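Side-chain contacts in halohydrin dehalogenase (Rhizobium radiobacter, PDB 4IY1), which probably catalyses the release of halide from vicinal halohydrins to form epoxides, and ring opening of epoxides by cyanide: residues B[4-9]-B[19-24]; B[106-111]-B[150-155]; B[126-131]-B[219-224]. The protein carries 37 engineered substitutions. All coordinates share one frame; numbering follows the deposited sequence.

Interaction 1: residues B[4-9]-B[19-24]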
ATOM      1  N   ALA B   4     -16.972 -27.124   0.423  1.00 28.02           N
ATOM      2  CA  ALA B   4     -16.492 -25.872   1.004  1.00 30.53           C
ATOM      3  C   ALA B   4     -16.882 -25.860   2.467  1.00 31.17           C
ATOM      4  O   ALA B   4     -17.780 -26.601   2.862  1.00 37.23           O
ATOM      5  CB  ALA B   4     -17.116 -24.671   0.287  1.00 28.21           C
ATOM      6  N   ILE B   5     -16.113 -25.125   3.277  1.00 34.12           N
ATOM      7  CA  ILE B   5     -16.447 -24.830   4.676  1.00 29.07           C
ATOM      8  C   ILE B   5     -16.461 -23.342   4.881  1.00 30.63           C
ATOM      9  O   ILE B   5     -15.487 -22.653   4.555  1.00 32.16           O
ATOM     10  CB  ILE B   5     -15.364 -25.322   5.644  1.00 29.80           C
ATOM     11  CG1 ILE B   5     -15.041 -26.778   5.396  1.00 36.59           C
ATOM     12  CG2 ILE B   5     -15.765 -25.073   7.092  1.00 33.91           C
ATOM     13  CD1 ILE B   5     -13.748 -27.187   6.059  1.00 41.35           C
ATOM     14  N   VAL B   6     -17.502 -22.869   5.547  1.00 27.10           N
ATOM     15  CA  VAL B   6     -17.591 -21.478   5.966  1.00 31.54           C
ATOM     16  C   VAL B   6     -17.770 -21.521   7.478  1.00 29.16           C
ATOM     17  O   VAL B   6     -18.526 -22.346   7.990  1.00 33.89           O
ATOM     18  CB  VAL B   6     -18.825 -20.782   5.316  1.00 25.52           C
ATOM     19  CG1 VAL B   6     -18.952 -19.335   5.768  1.00 31.24           C
ATOM     20  CG2 VAL B   6     -18.782 -20.878   3.805  1.00 21.08           C
ATOM     21  N   THR B   7     -16.950 -20.764   8.188  1.00 26.78           N
ATOM     22  CA  THR B   7     -16.990 -20.730   9.628  1.00 23.82           C
ATOM     23  C   THR B   7     -17.899 -19.600  10.075  1.00 27.74           C
ATOM     24  O   THR B   7     -18.162 -18.653   9.306  1.00 27.15           O
ATOM     25  CB  THR B   7     -15.568 -20.511  10.232  1.00 30.22           C
ATOM     26  OG1 THR B   7     -15.008 -19.266   9.747  1.00 27.89           O
ATOM     27  CG2 THR B   7     -14.638 -21.680   9.842  1.00 23.52           C
ATOM     28  N   ASN B   8     -18.294 -19.647  11.343  1.00 25.04           N
ATOM     29  CA  ASN B   8     -19.096 -18.598  11.943  1.00 28.57           C
ATOM     30  C   ASN B   8     -20.276 -18.192  11.056  1.00 27.09           C
ATOM     31  O   ASN B   8     -20.539 -17.016  10.832  1.00 32.20           O
ATOM     32  CB  ASN B   8     -18.212 -17.395  12.305  1.00 29.99           C
ATOM     33  CG  ASN B   8     -17.205 -17.723  13.406  1.00 33.43           C
ATOM     34  OD1 ASN B   8     -17.522 -18.420  14.374  1.00 35.64           O
ATOM     35  ND2 ASN B   8     -15.979 -17.258  13.241  1.00 32.83           N
ATOM     36  N   VAL B   9     -21.004 -19.187  10.569  1.00 33.71           N
ATOM     37  CA  VAL B   9     -21.853 -18.994   9.416  1.00 29.49           C
ATOM     38  C   VAL B   9     -22.998 -18.021   9.676  1.00 37.36           C
ATOM     39  O   VAL B   9     -23.498 -17.402   8.748  1.00 40.14           O
ATOM     40  CB  VAL B   9     -22.379 -20.326   8.854  1.00 34.21           C
ATOM     41  CG1 VAL B   9     -23.469 -20.895   9.762  1.00 30.55           C
ATOM     42  CG2 VAL B   9     -22.907 -20.124   7.442  1.00 30.05           C
ATOM     43  N   LEU B  19     -24.580 -19.389   1.312  1.00 31.46           N
ATOM     44  CA  LEU B  19     -25.725 -19.409   0.386  1.00 29.85           C
ATOM     45  C   LEU B  19     -25.282 -19.270  -1.061  1.00 29.50           C
ATOM     46  O   LEU B  19     -25.642 -20.095  -1.900  1.00 33.37           O
ATOM     47  CB  LEU B  19     -26.732 -18.310   0.726  1.00 28.75           C
ATOM     48  CG  LEU B  19     -27.436 -18.445   2.073  1.00 33.05           C
ATOM     49  CD1 LEU B  19     -28.313 -17.234   2.378  1.00 38.01           C
ATOM     50  CD2 LEU B  19     -28.241 -19.723   2.116  1.00 33.14           C
ATOM     51  N   ARG B  20     -24.465 -18.255  -1.359  1.00 28.52           N
ATOM     52  CA  ARG B  20     -23.967 -18.081  -2.724  1.00 27.23           C
ATOM     53  C   ARG B  20     -23.079 -19.251  -3.198  1.00 30.24           C
ATOM     54  O   ARG B  20     -23.159 -19.689  -4.350  1.00 29.38           O
ATOM     55  CB  ARG B  20     -23.254 -16.733  -2.885  1.00 27.41           C
ATOM     56  CG  ARG B  20     -22.997 -16.335  -4.316  1.00 33.79           C
ATOM     57  CD  ARG B  20     -24.277 -16.424  -5.149  1.00 42.62           C
ATOM     58  NE  ARG B  20     -24.060 -16.217  -6.587  1.00 45.79           N
ATOM     59  CZ  ARG B  20     -23.814 -17.196  -7.464  1.00 46.94           C
ATOM     60  NH1 ARG B  20     -23.652 -18.454  -7.052  1.00 46.61           N
ATOM     61  NH2 ARG B  20     -23.715 -16.913  -8.756  1.00 41.01           N
ATOM     62  N   LEU B  21     -22.364 -19.872  -2.274  1.00 32.26           N
ATOM     63  CA  LEU B  21     -21.530 -21.023  -2.648  1.00 31.49           C
ATOM     64  C   LEU B  21     -22.407 -22.244  -2.930  1.00 33.83           C
ATOM     65  O   LEU B  21     -22.170 -23.014  -3.864  1.00 29.50           O
ATOM     66  CB  LEU B  21     -20.532 -21.329  -1.525  1.00 32.87           C
ATOM     67  CG  LEU B  21     -19.346 -20.347  -1.376  1.00 31.84           C
ATOM     68  CD1 LEU B  21     -18.551 -20.658  -0.118  1.00 34.58           C
ATOM     69  CD2 LEU B  21     -18.438 -20.492  -2.580  1.00 25.75           C
ATOM     70  N   SER B  22     -23.423 -22.435  -2.108  1.00 34.28           N
ATOM     71  CA  SER B  22     -24.334 -23.536  -2.346  1.00 39.18           C
ATOM     72  C   SER B  22     -25.008 -23.441  -3.735  1.00 34.06           C
ATOM     73  O   SER B  22     -24.996 -24.399  -4.515  1.00 36.34           O
ATOM     74  CB  SER B  22     -25.369 -23.597  -1.236  1.00 29.71           C
ATOM     75  OG  SER B  22     -26.097 -24.789  -1.343  1.00 45.59           O
ATOM     76  N   GLU B  23     -25.503 -22.256  -4.068  1.00 32.54           N
ATOM     77  CA  GLU B  23     -26.047 -21.994  -5.401  1.00 33.62           C
ATOM     78  C   GLU B  23     -25.077 -22.303  -6.533  1.00 32.46           C
ATOM     79  O   GLU B  23     -25.499 -22.653  -7.632  1.00 35.45           O
ATOM     80  CB  GLU B  23     -26.531 -20.551  -5.502  1.00 30.01           C
ATOM     81  CG  GLU B  23     -27.822 -20.318  -4.709  1.00 36.59           C
ATOM     82  CD  GLU B  23     -28.075 -18.857  -4.383  1.00 40.05           C
ATOM     83  OE1 GLU B  23     -27.161 -18.023  -4.578  1.00 41.29           O
ATOM     84  OE2 GLU B  23     -29.209 -18.525  -3.994  1.00 41.41           O
ATOM     85  N   ALA B  24     -23.788 -22.084  -6.302  1.00 35.94           N
ATOM     86  CA  ALA B  24     -22.778 -22.356  -7.333  1.00 29.66           C
ATOM     87  C   ALA B  24     -22.529 -23.848  -7.479  1.00 31.39           C
ATOM     88  O   ALA B  24     -21.820 -24.271  -8.382  1.00 32.47           O
ATOM     89  CB  ALA B  24     -21.469 -21.630  -7.020  1.00 29.43           C
TER
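Leu21 of helix 14-23 rests on Ala4 and Val6 of strand 3-6. The two elements open the first beta-alpha-beta unit of a Rossmann-type fold, here that of a short-chain dehydrogenase/reductase relative. All contact between the two segments is apolar. No hydrogen bond links them, and the buried area is small, 89 Å². As alternate residues of the strand, Ala4 and Val6 share a face, and it is the one turned to the helix. Ile5, between them, points the other way and packs on helix 59-70. On the helix, Leu21 turns inward with CG anti to its carbonyl carbon (chi1 -74°). This brings the CD1 methyl down onto the strand, while CD2 packs on Thr222 of helix 214-225, an engineered residue.

The backbone bonds lie elsewhere. Ala4 and Val6 pair with strand 27-30 on one flank, and Ile5 pairs with strand 75-79 on the other. Within the helix, Glu23 N bonds to Leu19 O at 3.1 Å. The polar side chains find their partners outside the two segments: Thr7 and Asn8 bond to the backbone of Asn79.

One methyl serves both strand residues: Leu21 CD1 lies 4.3 Å from Ala4 CB, and Leu21 CD1 is 3.9 Å from Val6 CG2.

Interaction 2: residues B[106-111]-B[150-155]. Engineered in segment 106-111: Lys107 (natural residue Arg). Engineered in segment 150-155: Ser153 (natural residue Cys), Ala154 (natural residue Thr).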
ATOM      1  N   ILE B 106      -4.787 -16.144  14.937  1.00 28.16           N
ATOM      2  CA  ILE B 106      -4.407 -17.582  15.171  1.00 27.05           C
ATOM      3  C   ILE B 106      -5.428 -18.517  14.521  1.00 25.01           C
ATOM      4  O   ILE B 106      -5.085 -19.565  13.933  1.00 28.06           O
ATOM      5  CB  ILE B 106      -4.293 -17.916  16.671  1.00 20.80           C
ATOM      6  CG1 ILE B 106      -3.407 -16.913  17.414  1.00 31.26           C
ATOM      7  CG2 ILE B 106      -3.828 -19.336  16.865  1.00 27.35           C
ATOM      8  CD1 ILE B 106      -1.987 -16.790  16.900  1.00 23.13           C
ATOM      9  N   LYS B 107      -6.682 -18.083  14.530  1.00 28.21           N
ATOM     10  CA  LYS B 107      -7.774 -18.927  14.025  1.00 28.78           C
ATOM     11  C   LYS B 107      -7.624 -19.217  12.542  1.00 27.81           C
ATOM     12  O   LYS B 107      -7.643 -20.377  12.137  1.00 31.40           O
ATOM     13  CB  LYS B 107      -9.154 -18.303  14.370  1.00 24.27           C
ATOM     14  CG  LYS B 107     -10.358 -19.065  13.822  1.00 30.34           C
ATOM     15  CD  LYS B 107     -10.541 -20.416  14.516  1.00 38.61           C
ATOM     16  CE  LYS B 107     -10.885 -20.254  15.991  1.00 33.87           C
ATOM     17  NZ  LYS B 107     -10.713 -21.554  16.667  1.00 42.92           N
ATOM     18  N   PRO B 108      -7.446 -18.162  11.708  1.00 26.63           N
ATOM     19  CA  PRO B 108      -7.315 -18.493  10.294  1.00 29.64           C
ATOM     20  C   PRO B 108      -6.051 -19.327  10.000  1.00 27.27           C
ATOM     21  O   PRO B 108      -6.038 -20.123   9.056  1.00 24.67           O
ATOM     22  CB  PRO B 108      -7.232 -17.105   9.599  1.00 27.38           C
ATOM     23  CG  PRO B 108      -7.203 -16.096  10.690  1.00 25.03           C
ATOM     24  CD  PRO B 108      -7.838 -16.763  11.889  1.00 25.73           C
ATOM     25  N   PHE B 109      -4.959 -19.019  10.690  1.00 25.16           N
ATOM     26  CA  PHE B 109      -3.718 -19.797  10.513  1.00 24.09           C
ATOM     27  C   PHE B 109      -3.982 -21.269  10.798  1.00 21.24           C
ATOM     28  O   PHE B 109      -3.643 -22.126  10.003  1.00 24.14           O
ATOM     29  CB  PHE B 109      -2.632 -19.278  11.436  1.00 21.20           C
ATOM     30  CG  PHE B 109      -1.354 -20.100  11.403  1.00 22.27           C
ATOM     31  CD1 PHE B 109      -1.184 -21.168  12.258  1.00 25.74           C
ATOM     32  CD2 PHE B 109      -0.326 -19.779  10.532  1.00 23.89           C
ATOM     33  CE1 PHE B 109      -0.051 -21.988  12.173  1.00 26.15           C
ATOM     34  CE2 PHE B 109       0.851 -20.508  10.521  1.00 27.33           C
ATOM     35  CZ  PHE B 109       0.968 -21.646  11.304  1.00 26.88           C
ATOM     36  N   ALA B 110      -4.718 -21.510  11.872  1.00 22.93           N
ATOM     37  CA  ALA B 110      -5.022 -22.846  12.363  1.00 24.78           C
ATOM     38  C   ALA B 110      -5.850 -23.577  11.325  1.00 29.11           C
ATOM     39  O   ALA B 110      -5.492 -24.661  10.894  1.00 31.48           O
ATOM     40  CB  ALA B 110      -5.789 -22.719  13.674  1.00 26.44           C
ATOM     41  N   LEU B 111      -6.845 -22.890  10.775  1.00 27.85           N
ATOM     42  CA  LEU B 111      -7.683 -23.504   9.747  1.00 28.28           C
ATOM     43  C   LEU B 111      -6.883 -23.756   8.484  1.00 32.27           C
ATOM     44  O   LEU B 111      -6.950 -24.846   7.914  1.00 27.32           O
ATOM     45  CB  LEU B 111      -8.925 -22.650   9.463  1.00 27.39           C
ATOM     46  CG  LEU B 111      -9.981 -22.837  10.544  1.00 29.02           C
ATOM     47  CD1 LEU B 111     -10.908 -21.638  10.649  1.00 27.83           C
ATOM     48  CD2 LEU B 111     -10.767 -24.135  10.255  1.00 27.01           C
ATOM     49  N   ALA B 150      -4.858  -6.914  10.269  1.00 18.07           N
ATOM     50  CA  ALA B 150      -3.742  -6.675   9.317  1.00 18.87           C
ATOM     51  C   ALA B 150      -2.809  -7.910   9.318  1.00 16.68           C
ATOM     52  O   ALA B 150      -2.347  -8.371   8.259  1.00 21.17           O
ATOM     53  CB  ALA B 150      -2.952  -5.440   9.747  1.00 18.19           C
ATOM     54  N   GLY B 151      -2.653  -8.499  10.496  1.00 18.11           N
ATOM     55  CA  GLY B 151      -1.982  -9.803  10.646  1.00 20.54           C
ATOM     56  C   GLY B 151      -2.590 -10.864   9.750  1.00 19.74           C
ATOM     57  O   GLY B 151      -1.884 -11.554   9.009  1.00 20.65           O
ATOM     58  N   ALA B 152      -3.916 -10.921   9.715  1.00 22.20           N
ATOM     59  CA  ALA B 152      -4.599 -11.988   8.964  1.00 21.87           C
ATOM     60  C   ALA B 152      -4.563 -11.766   7.469  1.00 23.86           C
ATOM     61  O   ALA B 152      -4.375 -12.716   6.694  1.00 20.43           O
ATOM     62  CB  ALA B 152      -6.023 -12.157   9.452  1.00 21.75           C
ATOM     63  N   SER B 153      -4.680 -10.504   7.045  1.00 24.29           N
ATOM     64  CA  SER B 153      -4.509 -10.178   5.622  1.00 19.62           C
ATOM     65  C   SER B 153      -3.108 -10.492   5.107  1.00 18.73           C
ATOM     66  O   SER B 153      -2.961 -10.916   3.969  1.00 20.55           O
ATOM     67  CB  SER B 153      -4.852  -8.725   5.321  1.00 23.03           C
ATOM     68  OG  SER B 153      -6.168  -8.408   5.726  1.00 32.24           O
ATOM     69  N   ALA B 154      -2.093 -10.078   5.869  1.00 20.57           N
ATOM     70  CA  ALA B 154      -0.692 -10.349   5.547  1.00 22.45           C
ATOM     71  C   ALA B 154      -0.416 -11.862   5.539  1.00 19.66           C
ATOM     72  O   ALA B 154       0.334 -12.380   4.698  1.00 21.81           O
ATOM     73  CB  ALA B 154       0.215  -9.662   6.574  1.00 21.82           C
ATOM     74  N   LEU B 155      -1.071 -12.589   6.437  1.00 23.40           N
ATOM     75  CA  LEU B 155      -0.946 -14.048   6.426  1.00 21.55           C
ATOM     76  C   LEU B 155      -1.479 -14.647   5.134  1.00 22.92           C
ATOM     77  O   LEU B 155      -0.851 -15.528   4.501  1.00 19.78           O
ATOM     78  CB  LEU B 155      -1.618 -14.666   7.659  1.00 20.58           C
ATOM     79  CG  LEU B 155      -1.658 -16.197   7.658  1.00 23.51           C
ATOM     80  CD1 LEU B 155      -0.224 -16.725   7.783  1.00 21.80           C
ATOM     81  CD2 LEU B 155      -2.528 -16.697   8.801  1.00 24.10           C
TER
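Phe109 and Leu155 meet with their side chains at about a right angle. Leu155 reaches across from helix 143-163 and sets one branch at the root of the phenylalanine and the other at the edge of its ring. Its CD2 methyl is 3.7 Å from Phe109 CB and equally close to Phe109 CA. The other branch lies near the plane of the ring: Leu155 CD1 is 4.1 Å from Phe109 CD2. The ring face is not what Leu155 touches. Phe109 has CG anti to its backbone N (chi1 175°), which carries the ring past the leucine toward a second subunit, where it stacks on Tyr97 of that chain.

A smaller pair lies one helical turn earlier on helix 143-163. Pro108 presents its ring to Ala152, with Pro108 CG 4.3 Å from Ala152 CB. The proline nitrogen has no proton to give to the preceding turn, and helix 94-122 is kinked there. Pro108 also packs on Phe129 of the sheet below.

Ala150 and the engineered Ala154 touch Ala154 and Ala150 of the second subunit. Two long helices side by side on the sheet, pairing with their copies in a neighbouring subunit, are the classic four-helix interface of short-chain dehydrogenase/reductase oligomers.

Interaction 3: residues B[126-131]-B[219-224]. Engineered in segment 219-224: Thr222 (natural residue Ala).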
ATOM      1  N   HIS B 126      -8.858 -23.622  -2.597  1.00 28.05           N
ATOM      2  CA  HIS B 126      -8.859 -22.169  -2.513  1.00 28.66           C
ATOM      3  C   HIS B 126      -9.056 -21.827  -1.075  1.00 29.28           C
ATOM      4  O   HIS B 126      -9.846 -22.477  -0.383  1.00 26.37           O
ATOM      5  CB  HIS B 126     -10.015 -21.590  -3.328  1.00 26.49           C
ATOM      6  CG  HIS B 126      -9.850 -21.750  -4.807  1.00 24.61           C
ATOM      7  ND1 HIS B 126     -10.232 -22.861  -5.454  1.00 24.99           N
ATOM      8  CD2 HIS B 126      -9.467 -20.835  -5.796  1.00 25.07           C
ATOM      9  CE1 HIS B 126      -9.954 -22.739  -6.777  1.00 22.18           C
ATOM     10  NE2 HIS B 126      -9.520 -21.493  -6.995  1.00 21.68           N
ATOM     11  N   ILE B 127      -8.334 -20.808  -0.613  1.00 22.76           N
ATOM     12  CA  ILE B 127      -8.395 -20.375   0.759  1.00 21.30           C
ATOM     13  C   ILE B 127      -8.657 -18.880   0.852  1.00 22.52           C
ATOM     14  O   ILE B 127      -8.031 -18.083   0.139  1.00 21.42           O
ATOM     15  CB  ILE B 127      -7.068 -20.696   1.471  1.00 23.28           C
ATOM     16  CG1 ILE B 127      -6.870 -22.229   1.516  1.00 18.63           C
ATOM     17  CG2 ILE B 127      -7.067 -20.129   2.888  1.00 18.03           C
ATOM     18  CD1 ILE B 127      -5.638 -22.609   2.309  1.00 20.06           C
ATOM     19  N   ILE B 128      -9.686 -18.525   1.610  1.00 23.95           N
ATOM     20  CA  ILE B 128     -10.185 -17.145   1.646  1.00 23.66           C
ATOM     21  C   ILE B 128     -10.386 -16.767   3.090  1.00 23.32           C
ATOM     22  O   ILE B 128     -11.077 -17.458   3.807  1.00 26.20           O
ATOM     23  CB  ILE B 128     -11.535 -17.007   0.948  1.00 22.66           C
ATOM     24  CG1 ILE B 128     -11.389 -17.217  -0.535  1.00 25.84           C
ATOM     25  CG2 ILE B 128     -12.151 -15.637   1.215  1.00 25.94           C
ATOM     26  CD1 ILE B 128     -12.630 -17.802  -1.184  1.00 28.25           C
ATOM     27  N   PHE B 129      -9.636 -15.766   3.543  1.00 22.25           N
ATOM     28  CA  PHE B 129      -9.818 -15.188   4.858  1.00 19.84           C
ATOM     29  C   PHE B 129     -10.778 -13.996   4.723  1.00 24.03           C
ATOM     30  O   PHE B 129     -10.510 -13.060   3.966  1.00 25.72           O
ATOM     31  CB  PHE B 129      -8.474 -14.668   5.383  1.00 21.43           C
ATOM     32  CG  PHE B 129      -7.457 -15.756   5.689  1.00 23.00           C
ATOM     33  CD1 PHE B 129      -6.158 -15.422   5.991  1.00 24.04           C
ATOM     34  CD2 PHE B 129      -7.811 -17.105   5.654  1.00 25.46           C
ATOM     35  CE1 PHE B 129      -5.208 -16.396   6.276  1.00 24.56           C
ATOM     36  CE2 PHE B 129      -6.873 -18.090   5.895  1.00 24.20           C
ATOM     37  CZ  PHE B 129      -5.562 -17.735   6.193  1.00 22.69           C
ATOM     38  N   ILE B 130     -11.804 -13.950   5.557  1.00 22.88           N
ATOM     39  CA  ILE B 130     -12.547 -12.707   5.695  1.00 25.85           C
ATOM     40  C   ILE B 130     -11.982 -11.835   6.810  1.00 24.82           C
ATOM     41  O   ILE B 130     -12.072 -12.187   7.981  1.00 25.78           O
ATOM     42  CB  ILE B 130     -14.075 -12.951   5.801  1.00 26.50           C
ATOM     43  CG1 ILE B 130     -14.527 -13.716   4.564  1.00 22.34           C
ATOM     44  CG2 ILE B 130     -14.819 -11.617   5.817  1.00 29.59           C
ATOM     45  CD1 ILE B 130     -15.950 -14.193   4.642  1.00 34.03           C
ATOM     46  N   THR B 131     -11.268 -10.753   6.441  1.00 23.63           N
ATOM     47  CA  THR B 131     -10.639  -9.905   7.473  1.00 21.83           C
ATOM     48  C   THR B 131     -11.416  -8.592   7.749  1.00 29.36           C
ATOM     49  O   THR B 131     -12.589  -8.640   8.147  1.00 28.85           O
ATOM     50  CB  THR B 131      -9.127  -9.678   7.191  1.00 23.24           C
ATOM     51  OG1 THR B 131      -8.966  -8.840   6.041  1.00 21.71           O
ATOM     52  CG2 THR B 131      -8.435 -11.074   6.882  1.00 21.68           C
ATOM     53  N   GLU B 219     -21.008 -12.965  -3.647  1.00 27.19           N
ATOM     54  CA  GLU B 219     -20.680 -13.103  -5.063  1.00 26.36           C
ATOM     55  C   GLU B 219     -19.138 -13.102  -5.229  1.00 27.76           C
ATOM     56  O   GLU B 219     -18.585 -13.811  -6.069  1.00 30.10           O
ATOM     57  CB  GLU B 219     -21.319 -11.968  -5.889  1.00 32.42           C
ATOM     58  CG  GLU B 219     -22.852 -11.960  -5.872  1.00 38.47           C
ATOM     59  CD  GLU B 219     -23.450 -12.776  -6.998  1.00 39.64           C
ATOM     60  OE1 GLU B 219     -22.730 -13.569  -7.624  1.00 37.12           O
ATOM     61  OE2 GLU B 219     -24.624 -12.566  -7.315  1.00 53.61           O
ATOM     62  N   LEU B 220     -18.458 -12.314  -4.409  1.00 25.78           N
ATOM     63  CA  LEU B 220     -17.013 -12.170  -4.531  1.00 27.25           C
ATOM     64  C   LEU B 220     -16.342 -13.459  -4.073  1.00 22.08           C
ATOM     65  O   LEU B 220     -15.560 -14.045  -4.799  1.00 25.24           O
ATOM     66  CB  LEU B 220     -16.504 -11.000  -3.685  1.00 23.87           C
ATOM     67  CG  LEU B 220     -14.976 -10.846  -3.694  1.00 25.48           C
ATOM     68  CD1 LEU B 220     -14.441 -10.692  -5.125  1.00 23.63           C
ATOM     69  CD2 LEU B 220     -14.514  -9.682  -2.854  1.00 19.14           C
ATOM     70  N   VAL B 221     -16.711 -13.912  -2.888  1.00 24.05           N
ATOM     71  CA  VAL B 221     -16.246 -15.191  -2.366  1.00 23.76           C
ATOM     72  C   VAL B 221     -16.398 -16.246  -3.457  1.00 26.29           C
ATOM     73  O   VAL B 221     -15.462 -16.980  -3.765  1.00 24.98           O
ATOM     74  CB  VAL B 221     -17.067 -15.631  -1.122  1.00 26.70           C
ATOM     75  CG1 VAL B 221     -16.944 -17.147  -0.918  1.00 22.76           C
ATOM     76  CG2 VAL B 221     -16.617 -14.882   0.125  1.00 21.31           C
ATOM     77  N   THR B 222     -17.575 -16.292  -4.077  1.00 29.92           N
ATOM     78  CA  THR B 222     -17.892 -17.364  -5.020  1.00 25.09           C
ATOM     79  C   THR B 222     -17.143 -17.247  -6.340  1.00 30.85           C
ATOM     80  O   THR B 222     -16.662 -18.247  -6.873  1.00 26.82           O
ATOM     81  CB  THR B 222     -19.408 -17.436  -5.293  1.00 29.41           C
ATOM     82  OG1 THR B 222     -20.101 -17.641  -4.048  1.00 29.56           O
ATOM     83  CG2 THR B 222     -19.735 -18.581  -6.242  1.00 30.94           C
ATOM     84  N   PHE B 223     -16.977 -16.022  -6.841  1.00 27.13           N
ATOM     85  CA  PHE B 223     -16.084 -15.810  -7.985  1.00 25.95           C
ATOM     86  C   PHE B 223     -14.634 -16.275  -7.697  1.00 26.27           C
ATOM     87  O   PHE B 223     -13.969 -16.902  -8.552  1.00 26.87           O
ATOM     88  CB  PHE B 223     -16.099 -14.321  -8.374  1.00 28.18           C
ATOM     89  CG  PHE B 223     -15.164 -13.978  -9.496  1.00 27.81           C
ATOM     90  CD1 PHE B 223     -15.443 -14.387 -10.787  1.00 26.35           C
ATOM     91  CD2 PHE B 223     -14.036 -13.207  -9.267  1.00 30.28           C
ATOM     92  CE1 PHE B 223     -14.584 -14.095 -11.818  1.00 28.48           C
ATOM     93  CE2 PHE B 223     -13.202 -12.841 -10.311  1.00 22.40           C
ATOM     94  CZ  PHE B 223     -13.480 -13.270 -11.585  1.00 27.81           C
ATOM     95  N   LEU B 224     -14.104 -15.892  -6.539  1.00 25.30           N
ATOM     96  CA  LEU B 224     -12.714 -16.273  -6.190  1.00 29.47           C
ATOM     97  C   LEU B 224     -12.576 -17.798  -6.090  1.00 32.01           C
ATOM     98  O   LEU B 224     -11.592 -18.380  -6.558  1.00 37.29           O
ATOM     99  CB  LEU B 224     -12.258 -15.635  -4.865  1.00 24.08           C
ATOM    100  CG  LEU B 224     -12.262 -14.109  -4.916  1.00 23.07           C
ATOM    101  CD1 LEU B 224     -11.786 -13.539  -3.582  1.00 22.42           C
ATOM    102  CD2 LEU B 224     -11.425 -13.613  -6.086  1.00 24.78           C
TER
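His126 leans from the start of strand 126-130 toward Leu224 of helix 214-225. Its CB points at the helix, and CG stands anti to the carbonyl carbon (chi1 -69°). From there the ring approaches a single backbone oxygen. His126 CG is 4.2 Å from Leu224 O. The next atom, CD2, comes closest, at 3.3 Å from Leu224 O. At the tip, His126 NE2 is 3.8 Å from Leu224 O, but this is not a hydrogen bond. NE2 bonds instead to Asp230 OD1, which helps fix the rotation of the ring. The oxygen sits obliquely to the ring.

The strand is an inner one of the parallel sheet of the Rossmann-type fold, between strands 75-79 and 170-175, and the helix runs back across it. The angle between their directions is 156°, nearly antiparallel, and their axes approach to 9.8 Å.

Two residues further along the strand, Ile128 also points at the helix. Its CD1 methyl reaches between two successive turns of the helix. Ile128 CD1 is 3.9 Å from Val221 O, and its nearest side-chain atom on that residue is Val221 CG1. On the other turn, Ile128 CD1 is 4.3 Å from Leu224 CB. Val221 also packs on Leu21 of helix 14-23. The ring of Phe223 stacks on Phe223 of a third subunit.

Interactions 1 and 3 are neighbours on one side of the sheet, about 10 Å apart between centres. Their helices are joined by a salt bridge, Arg20 NE to Glu219 OE1 at 3.1 Å. Interaction 2 lies on the other side. Strand 126-130 serves both layers: Ile128 faces helix 214-225, and Phe129 CE1 is 3.7 Å from Leu155 CD2. Ser153 OG and Thr131 OG1, 2.8 Å apart, form a probable hydrogen bond between interactions 2 and 3. Interactions 1 and 2, about 19 Å apart between centres, meet where Thr7 CG2 is 3.8 Å from Leu111 CD1. As in relatives, the loops after strands 3-6 and 126-130 probably border the active-site side.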